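Gamma-glutamyl-gamma-aminobutyraldehyde dehydrogenase (Burkholderia cenocepacia, PDB 4LIH) probably oxidises gamma-glutamyl-gamma-aminobutyraldehyde and related aldehydes to carboxylic acids, passing hydride to NAD(P)+. Local coordinates at residues V255-M260 with Y476-N481; P288-A293 with I326-A331; R54-V59 with E113-G118. All blocks are in the same frame, centred on the assembly; numbering follows the deposited sequence.

Contact 1 (V255-M260 with Y476-N481); sequences VGKLIM and YKQSGN
K257 and Q478 leave their backbones with similar first torsions. In K257, CG lies anti to the carbonyl carbon (chi1 -67°), and the chain then bends about the CG-CD and CD-CE bonds (chi3 143°, chi4 98°). This carries the ammonium group from the side of helix 253-266 over to the loop. Q478 also has CG anti to its carbonyl carbon, but runs out extended from there. The two side chains approach at an oblique angle and meet only at their ends. K257 NZ lies 2.9 Å from Q478 OE1, a weak hydrogen bond with the lysine as donor. The next closest approach is K257 NZ to Q478 CD at 4.1 Å, so the aliphatic parts do not pack on each other.

The other end of the amide is also held, since Q478 NE2 bonds to E431 OE1. The two bonds are consistent with an amide whose oxygen faces the lysine and whose nitrogen faces the glutamate. The firmer evidence for this comes from E431.

Helix 253-266 follows strand 246-250, on which V255 and I259 pack, in the sheet that also holds strand 270-274. The contact joins this helix to the loop after strand 457-460, which belongs to the other large sheet. It lies at a subunit interface, where A264 of a neighbouring subunit packs on K257. The side chain of Q478 is about 12 Å from that of E274, the predicted active-site residue.

Q478 thus stands between a cationic and an anionic group. The pair would probably polarise its amide in the direction already set by the bonds. The weak bond to K257 suggests a modest electrostatic link, with little packing behind it.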
loop_
_atom_site.group_PDB
_atom_site.type_symbol
_atom_site.label_atom_id
_atom_site.label_comp_id
_atom_site.label_asym_id
_atom_site.label_seq_id
_atom_site.Cartn_x
_atom_site.Cartn_y
_atom_site.Cartn_z
ATOM N N VAL A 255 -35.703 6.238 -1.657
ATOM C CA VAL A 255 -35.074 7.529 -1.641
ATOM C C VAL A 255 -33.709 7.360 -2.323
ATOM O O VAL A 255 -33.302 8.222 -3.114
ATOM C CB VAL A 255 -34.917 8.057 -0.205
ATOM C CG1 VAL A 255 -34.482 9.508 -0.216
ATOM C CG2 VAL A 255 -36.226 7.896 0.565
ATOM N N GLY A 256 -33.017 6.265 -2.004
ATOM C CA GLY A 256 -31.690 5.988 -2.587
ATOM C C GLY A 256 -31.751 5.876 -4.103
ATOM O O GLY A 256 -30.966 6.489 -4.807
ATOM N N LYS A 257 -32.709 5.105 -4.606
ATOM C CA LYS A 257 -32.950 5.039 -6.065
ATOM C C LYS A 257 -33.311 6.405 -6.661
ATOM O O LYS A 257 -32.967 6.680 -7.800
ATOM C CB LYS A 257 -34.027 3.993 -6.392
ATOM C CG LYS A 257 -33.638 2.544 -6.116
ATOM C CD LYS A 257 -34.832 1.591 -6.272
ATOM C CE LYS A 257 -34.462 0.245 -6.886
ATOM N NZ LYS A 257 -34.245 -0.881 -5.921
ATOM N N LEU A 258 -33.999 7.271 -5.903
ATOM C CA LEU A 258 -34.347 8.611 -6.379
ATOM C C LEU A 258 -33.120 9.499 -6.479
ATOM O O LEU A 258 -32.930 10.167 -7.467
ATOM C CB LEU A 258 -35.408 9.297 -5.477
ATOM N N ILE A 259 -32.288 9.467 -5.442
ATOM C CA ILE A 259 -31.025 10.212 -5.413
ATOM C C ILE A 259 -30.092 9.837 -6.575
ATOM O O ILE A 259 -29.486 10.700 -7.195
ATOM C CB ILE A 259 -30.230 9.944 -4.113
ATOM C CG1 ILE A 259 -31.049 10.261 -2.846
ATOM C CG2 ILE A 259 -28.926 10.741 -4.130
ATOM C CD1 ILE A 259 -31.164 11.734 -2.562
ATOM N N MET A 260 -29.941 8.547 -6.853
ATOM C CA MET A 260 -29.054 8.149 -7.963
ATOM C C MET A 260 -29.607 8.671 -9.286
ATOM O O MET A 260 -28.861 9.165 -10.138
ATOM C CB MET A 260 -28.829 6.633 -8.021
ATOM C CG MET A 260 -27.610 6.262 -8.879
ATOM S SD MET A 260 -26.701 4.822 -8.257
ATOM C CE MET A 260 -28.014 3.679 -8.359
ATOM N N TYR A 476 -23.108 -4.928 -0.251
ATOM C CA TYR A 476 -23.219 -5.701 -1.494
ATOM C C TYR A 476 -24.649 -5.515 -1.976
ATOM O O TYR A 476 -25.564 -5.193 -1.174
ATOM C CB TYR A 476 -23.020 -7.185 -1.219
ATOM C CG TYR A 476 -21.607 -7.670 -1.030
ATOM C CD1 TYR A 476 -20.649 -6.970 -0.235
ATOM C CD2 TYR A 476 -21.225 -8.894 -1.595
ATOM C CE1 TYR A 476 -19.372 -7.496 -0.044
ATOM C CE2 TYR A 476 -19.969 -9.376 -1.406
ATOM C CZ TYR A 476 -19.062 -8.710 -0.604
ATOM O OH TYR A 476 -17.805 -9.213 -0.476
ATOM N N LYS A 477 -24.860 -5.734 -3.270
ATOM C CA LYS A 477 -26.226 -5.828 -3.823
ATOM C C LYS A 477 -27.032 -4.533 -3.576
ATOM O O LYS A 477 -26.531 -3.481 -3.929
ATOM C CB LYS A 477 -26.946 -7.092 -3.331
ATOM C CG LYS A 477 -26.239 -8.398 -3.760
ATOM C CD LYS A 477 -27.060 -9.633 -3.447
ATOM C CE LYS A 477 -26.793 -10.231 -2.123
ATOM N NZ LYS A 477 -27.433 -11.602 -1.890
ATOM N N GLN A 478 -28.226 -4.582 -2.994
ATOM C CA GLN A 478 -29.046 -3.389 -2.858
ATOM C C GLN A 478 -28.922 -2.743 -1.486
ATOM O O GLN A 478 -29.838 -2.019 -1.067
ATOM C CB GLN A 478 -30.522 -3.714 -3.169
ATOM C CG GLN A 478 -30.639 -4.357 -4.521
ATOM C CD GLN A 478 -31.977 -4.156 -5.184
ATOM O OE1 GLN A 478 -32.641 -3.104 -5.016
ATOM N NE2 GLN A 478 -32.389 -5.162 -5.960
ATOM N N SER A 479 -27.851 -3.042 -0.749
ATOM C CA SER A 479 -27.630 -2.376 0.560
ATOM C C SER A 479 -26.708 -1.162 0.461
ATOM O O SER A 479 -26.297 -0.603 1.493
ATOM C CB SER A 479 -27.116 -3.332 1.631
ATOM O OG SER A 479 -28.093 -4.289 2.030
ATOM N N GLY A 480 -26.401 -0.728 -0.757
ATOM C CA GLY A 480 -25.644 0.535 -0.975
ATOM C C GLY A 480 -24.379 0.307 -1.764
ATOM O O GLY A 480 -23.948 -0.814 -1.926
ATOM N N ASN A 481 -23.770 1.376 -2.260
ATOM C CA ASN A 481 -22.496 1.280 -2.964
ATOM C C ASN A 481 -21.411 2.112 -2.253
ATOM O O ASN A 481 -21.702 3.166 -1.691
ATOM C CB ASN A 481 -22.667 1.727 -4.413
ATOM C CG ASN A 481 -23.084 3.204 -4.533
ATOM O OD1 ASN A 481 -24.062 3.633 -3.955
ATOM N ND2 ASN A 481 -22.310 3.982 -5.314
#

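Contact 2 (P288-A293 with I326-A331); sequences PDLDRA and IEKLVA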
loop_
_atom_site.group_PDB
_atom_site.type_symbol
_atom_site.label_atom_id
_atom_site.label_comp_id
_atom_site.label_asym_id
_atom_site.label_seq_id
_atom_site.Cartn_x
_atom_site.Cartn_y
_atom_site.Cartn_z
ATOM N N PRO A 288 -18.671 -21.053 20.362
ATOM C CA PRO A 288 -17.826 -21.135 21.557
ATOM C C PRO A 288 -18.528 -20.802 22.880
ATOM O O PRO A 288 -18.216 -21.410 23.878
ATOM C CB PRO A 288 -16.652 -20.162 21.271
ATOM C CG PRO A 288 -17.069 -19.309 20.136
ATOM C CD PRO A 288 -18.295 -19.920 19.486
ATOM N N ASP A 289 -19.499 -19.893 22.883
ATOM C CA ASP A 289 -20.124 -19.435 24.131
ATOM C C ASP A 289 -21.562 -19.058 23.815
ATOM O O ASP A 289 -21.807 -17.998 23.286
ATOM C CB ASP A 289 -19.339 -18.246 24.678
ATOM C CG ASP A 289 -19.953 -17.639 25.946
ATOM O OD1 ASP A 289 -21.116 -17.917 26.295
ATOM O OD2 ASP A 289 -19.238 -16.842 26.591
ATOM N N LEU A 290 -22.482 -19.961 24.130
ATOM C CA LEU A 290 -23.891 -19.861 23.719
ATOM C C LEU A 290 -24.639 -18.745 24.459
ATOM O O LEU A 290 -25.607 -18.169 23.929
ATOM C CB LEU A 290 -24.582 -21.194 23.952
ATOM C CG LEU A 290 -25.764 -21.571 23.082
ATOM C CD1 LEU A 290 -25.353 -21.784 21.616
ATOM C CD2 LEU A 290 -26.340 -22.843 23.676
ATOM N N ASP A 291 -24.190 -18.454 25.685
ATOM C CA ASP A 291 -24.722 -17.344 26.457
ATOM C C ASP A 291 -24.359 -16.004 25.851
ATOM O O ASP A 291 -25.245 -15.161 25.660
ATOM C CB ASP A 291 -24.263 -17.422 27.920
ATOM C CG ASP A 291 -24.885 -18.578 28.630
ATOM O OD1 ASP A 291 -26.125 -18.667 28.581
ATOM O OD2 ASP A 291 -24.151 -19.418 29.191
ATOM N N ARG A 292 -23.079 -15.811 25.536
ATOM C CA ARG A 292 -22.665 -14.578 24.835
ATOM C C ARG A 292 -23.390 -14.475 23.505
ATOM O O ARG A 292 -23.891 -13.413 23.151
ATOM C CB ARG A 292 -21.148 -14.476 24.612
ATOM C CG ARG A 292 -20.737 -13.149 23.948
ATOM C CD ARG A 292 -19.257 -12.789 24.152
ATOM N NE ARG A 292 -18.349 -13.646 23.394
ATOM C CZ ARG A 292 -18.076 -13.500 22.089
ATOM N NH1 ARG A 292 -18.604 -12.515 21.427
ATOM N NH2 ARG A 292 -17.245 -14.335 21.454
ATOM N N ALA A 293 -23.461 -15.577 22.770
ATOM C CA ALA A 293 -24.171 -15.550 21.488
ATOM C C ALA A 293 -25.633 -15.127 21.630
ATOM O O ALA A 293 -26.122 -14.366 20.801
ATOM C CB ALA A 293 -24.043 -16.880 20.753
ATOM N N ILE A 326 -33.127 -20.304 22.069
ATOM C CA ILE A 326 -34.310 -19.448 22.148
ATOM C C ILE A 326 -34.597 -19.132 23.634
ATOM O O ILE A 326 -34.857 -17.984 23.991
ATOM C CB ILE A 326 -35.531 -20.081 21.405
ATOM C CG1 ILE A 326 -35.301 -20.039 19.875
ATOM C CG2 ILE A 326 -36.851 -19.350 21.704
ATOM C CD1 ILE A 326 -36.332 -20.860 19.086
ATOM N N GLU A 327 -34.507 -20.133 24.518
ATOM C CA GLU A 327 -34.620 -19.842 25.950
ATOM C C GLU A 327 -33.678 -18.701 26.398
ATOM O O GLU A 327 -34.125 -17.763 27.047
ATOM C CB GLU A 327 -34.412 -21.095 26.807
ATOM C CG GLU A 327 -34.629 -20.844 28.292
ATOM C CD GLU A 327 -34.344 -22.060 29.171
ATOM O OE1 GLU A 327 -33.554 -22.946 28.772
ATOM O OE2 GLU A 327 -34.845 -22.078 30.319
ATOM N N LYS A 328 -32.399 -18.770 26.029
ATOM C CA LYS A 328 -31.416 -17.759 26.419
ATOM C C LYS A 328 -31.708 -16.394 25.790
ATOM O O LYS A 328 -31.524 -15.360 26.429
ATOM C CB LYS A 328 -29.991 -18.235 26.071
ATOM C CG LYS A 328 -29.540 -19.463 26.890
ATOM C CD LYS A 328 -28.254 -20.050 26.323
ATOM C CE LYS A 328 -27.723 -21.228 27.125
ATOM N NZ LYS A 328 -27.419 -20.928 28.545
ATOM N N LEU A 329 -32.231 -16.412 24.569
ATOM C CA LEU A 329 -32.635 -15.219 23.821
ATOM C C LEU A 329 -33.785 -14.483 24.505
ATOM O O LEU A 329 -33.768 -13.241 24.683
ATOM C CB LEU A 329 -33.051 -15.678 22.411
ATOM C CG LEU A 329 -33.386 -14.685 21.349
ATOM C CD1 LEU A 329 -32.176 -13.794 21.021
ATOM C CD2 LEU A 329 -33.832 -15.465 20.113
ATOM N N VAL A 330 -34.805 -15.241 24.875
ATOM C CA VAL A 330 -35.953 -14.707 25.580
ATOM C C VAL A 330 -35.548 -14.039 26.898
ATOM O O VAL A 330 -35.991 -12.944 27.207
ATOM C CB VAL A 330 -37.008 -15.801 25.819
ATOM C CG1 VAL A 330 -38.106 -15.337 26.768
ATOM C CG2 VAL A 330 -37.603 -16.230 24.488
ATOM N N ALA A 331 -34.689 -14.703 27.642
ATOM C CA ALA A 331 -34.103 -14.157 28.852
ATOM C C ALA A 331 -33.329 -12.854 28.544
ATOM O O ALA A 331 -33.538 -11.846 29.191
ATOM C CB ALA A 331 -33.178 -15.175 29.457
#
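K328 reaches from helix 319-333 to the first turn of helix 290-302, where it meets L290 and D291. The inner part of the contact is mostly apolar and made of broader, longer contacts. The lysine chain crosses the L290 side chain at about a right angle, with K328 CE 4.1 Å from L290 CD2. Lower down, K328 CD is 4.0 Å from the carbonyl oxygen L290 O. L290 also packs on I321 and F325 of the lysine's own helix, and K328 touches A294. Below them, L329 lies against A297 of helix 290-302 and against strand 411-417. The two helices are thus joined by side-chain packing on the sheet side.

The outer part is polar and open to solvent, yet it holds the closest approach. K328 runs out nearly straight and turns at its last torsion (chi4 -59°), which swings the ammonium group to the exposed carboxylate of D291. K328 NZ is 2.6 Å from D291 OD1, a salt bridge with a short hydrogen bond. The lysine comes to the syn side of that oxygen, 25° out of the carboxylate plane. One oxygen does the work, since D291 OD2 is 3.7 Å from K328 NZ. D291 OD1 also lies along the outer half of the lysine chain, 3.4 Å from K328 CD, with NZ closest.

D289 caps the start of helix 290-302. R292 N donates to D289 OD1 over 3.0 Å in an almost straight bond (177°), reaching the oxygen from above the carboxylate plane.

Two acidic side chains therefore stand at the amino end of this helix, where the helix dipole would favour negative charge. D291 probably gains from both the dipole and K328. Its exposure suggests that water screens the salt bridge, while the leucine packing beneath is less open to water.

Contact 3 (R54-V59 with E113-G118); sequences RVLAKV and ETLDAG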
loop_
_atom_site.group_PDB
_atom_site.type_symbol
_atom_site.label_atom_id
_atom_site.label_comp_id
_atom_site.label_asym_id
_atom_site.label_seq_id
_atom_site.Cartn_x
_atom_site.Cartn_y
_atom_site.Cartn_z
ATOM N N ARG A 54 -43.223 16.093 23.212
ATOM C CA ARG A 54 -42.958 17.508 23.500
ATOM C C ARG A 54 -42.325 18.175 22.277
ATOM O O ARG A 54 -41.499 17.569 21.595
ATOM C CB ARG A 54 -42.074 17.673 24.767
ATOM C CG ARG A 54 -40.608 17.223 24.661
ATOM C CD ARG A 54 -39.831 17.275 25.989
ATOM N NE ARG A 54 -39.680 15.971 26.628
ATOM C CZ ARG A 54 -38.744 15.660 27.532
ATOM N NH1 ARG A 54 -37.818 16.531 27.903
ATOM N NH2 ARG A 54 -38.712 14.442 28.046
ATOM N N VAL A 55 -42.721 19.415 21.987
ATOM C CA VAL A 55 -42.062 20.201 20.938
ATOM C C VAL A 55 -40.796 20.796 21.516
ATOM O O VAL A 55 -40.838 21.641 22.405
ATOM C CB VAL A 55 -42.979 21.307 20.380
ATOM C CG1 VAL A 55 -42.222 22.180 19.391
ATOM C CG2 VAL A 55 -44.197 20.687 19.700
ATOM N N LEU A 56 -39.643 20.366 21.018
ATOM C CA LEU A 56 -38.384 20.810 21.577
ATOM C C LEU A 56 -37.994 22.192 21.089
ATOM O O LEU A 56 -37.389 22.959 21.810
ATOM C CB LEU A 56 -37.263 19.853 21.174
ATOM C CG LEU A 56 -37.465 18.419 21.657
ATOM C CD1 LEU A 56 -36.535 17.530 20.867
ATOM C CD2 LEU A 56 -37.217 18.319 23.173
ATOM N N ALA A 57 -38.320 22.480 19.839
ATOM C CA ALA A 57 -37.833 23.678 19.186
ATOM C C ALA A 57 -38.515 23.819 17.846
ATOM O O ALA A 57 -38.995 22.818 17.278
ATOM C CB ALA A 57 -36.337 23.598 18.979
ATOM N N LYS A 58 -38.598 25.069 17.382
ATOM C CA LYS A 58 -38.903 25.320 15.976
ATOM C C LYS A 58 -37.573 25.384 15.208
ATOM O O LYS A 58 -36.665 26.151 15.559
ATOM C CB LYS A 58 -39.721 26.595 15.808
ATOM C CG LYS A 58 -41.140 26.443 16.351
ATOM C CD LYS A 58 -42.073 27.556 15.893
ATOM C CE LYS A 58 -43.464 27.450 16.521
ATOM N NZ LYS A 58 -44.317 26.459 15.798
ATOM N N VAL A 59 -37.470 24.592 14.152
ATOM C CA VAL A 59 -36.236 24.461 13.413
ATOM C C VAL A 59 -36.444 24.966 11.989
ATOM O O VAL A 59 -37.516 24.830 11.421
ATOM C CB VAL A 59 -35.772 22.996 13.436
ATOM C CG1 VAL A 59 -34.616 22.726 12.456
ATOM C CG2 VAL A 59 -35.408 22.619 14.875
ATOM N N GLU A 113 -29.305 14.566 21.233
ATOM C CA GLU A 113 -29.556 13.349 20.449
ATOM C C GLU A 113 -30.653 12.475 21.042
ATOM O O GLU A 113 -31.441 11.893 20.299
ATOM C CB GLU A 113 -28.265 12.491 20.326
ATOM C CG GLU A 113 -28.253 11.445 19.193
ATOM C CD GLU A 113 -27.877 12.074 17.863
ATOM O OE1 GLU A 113 -28.272 13.215 17.596
ATOM O OE2 GLU A 113 -27.123 11.475 17.110
ATOM N N THR A 114 -30.638 12.345 22.366
ATOM C CA THR A 114 -31.599 11.525 23.129
ATOM C C THR A 114 -32.986 12.198 23.081
ATOM O O THR A 114 -33.970 11.531 22.838
ATOM C CB THR A 114 -31.135 11.336 24.598
ATOM O OG1 THR A 114 -30.019 10.424 24.659
ATOM C CG2 THR A 114 -32.258 10.835 25.489
ATOM N N LEU A 115 -33.036 13.523 23.259
ATOM C CA LEU A 115 -34.313 14.247 23.100
ATOM C C LEU A 115 -34.917 14.193 21.709
ATOM O O LEU A 115 -36.120 13.997 21.564
ATOM C CB LEU A 115 -34.151 15.725 23.484
ATOM C CG LEU A 115 -33.827 15.945 24.951
ATOM C CD1 LEU A 115 -33.389 17.407 25.167
ATOM C CD2 LEU A 115 -35.001 15.572 25.835
ATOM N N ASP A 116 -34.061 14.362 20.703
ATOM C CA ASP A 116 -34.445 14.513 19.301
ATOM C C ASP A 116 -34.925 13.179 18.707
ATOM O O ASP A 116 -35.927 13.124 17.986
ATOM C CB ASP A 116 -33.207 15.060 18.540
ATOM C CG ASP A 116 -33.546 15.773 17.231
ATOM O OD1 ASP A 116 -34.755 15.968 16.965
ATOM O OD2 ASP A 116 -32.590 16.154 16.475
ATOM N N ALA A 117 -34.216 12.097 19.034
ATOM C CA ALA A 117 -34.392 10.831 18.302
ATOM C C ALA A 117 -34.836 9.660 19.177
ATOM O O ALA A 117 -35.062 8.589 18.646
ATOM C CB ALA A 117 -33.099 10.483 17.591
ATOM N N GLY A 118 -34.935 9.876 20.499
ATOM C CA GLY A 118 -35.473 8.880 21.458
ATOM C C GLY A 118 -34.489 7.809 21.876
ATOM O O GLY A 118 -34.866 6.801 22.466
#
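L56 reaches L115 from a classic beta bulge. L56 and A57 both face C47 on the partner strand 44-48, and L56 has a near-helical backbone there. Its side chain points at the last turn of helix 106-117. One methyl, L56 CD1, lies 3.6 Å from the carbonyl oxygen L115 O and 4.0 Å from D116 CA. The other, L56 CD2, is 4.0 Å from L115 CB. The leucine fork thus straddles the root of L115, and no hydrogen bond crosses between the segments.

R54 adds a second layer. L115 CD2 sits over one face of its guanidinium group, 3.6 Å from R54 NH1. The arginine gets there with CG between its backbone N and carbonyl carbon (chi1 69°) and a bend at chi3. R54 has two conformers, so this layer is less certain. Its charge is answered by D52, through NE.

L115 O also bonds to S49 OG, in the turn of the hairpin. D116 OD2 takes the backbone N of L206 at the start of helix 206-218, and L206 also packs on L56. This is a bulged two-stranded antiparallel hairpin, strands 44-48 and 55-60, packed across the carboxyl end of a helix.

How the contacts relate
From the N terminus, contact 3 comes first. It closes a largely helical loop between the hairpin strand 55-60 and the end of helix 106-117, before contact 1 opens. Contact 1 starts on helix 253-266 and closes only at the loop 476-481, enclosing 215 residues. Contact 2 is nested inside that span and joins two helices that follow strands 280-283 and 314-318 of one sheet. Contact 1 links a helix beside the sheet of strands 246-250 and 270-274 to the loop after strand 457-460 of the other large sheet. None of the contacts cross or touch. Their centres are 29 to 36 Å apart, so they tie together separate parts of the fold.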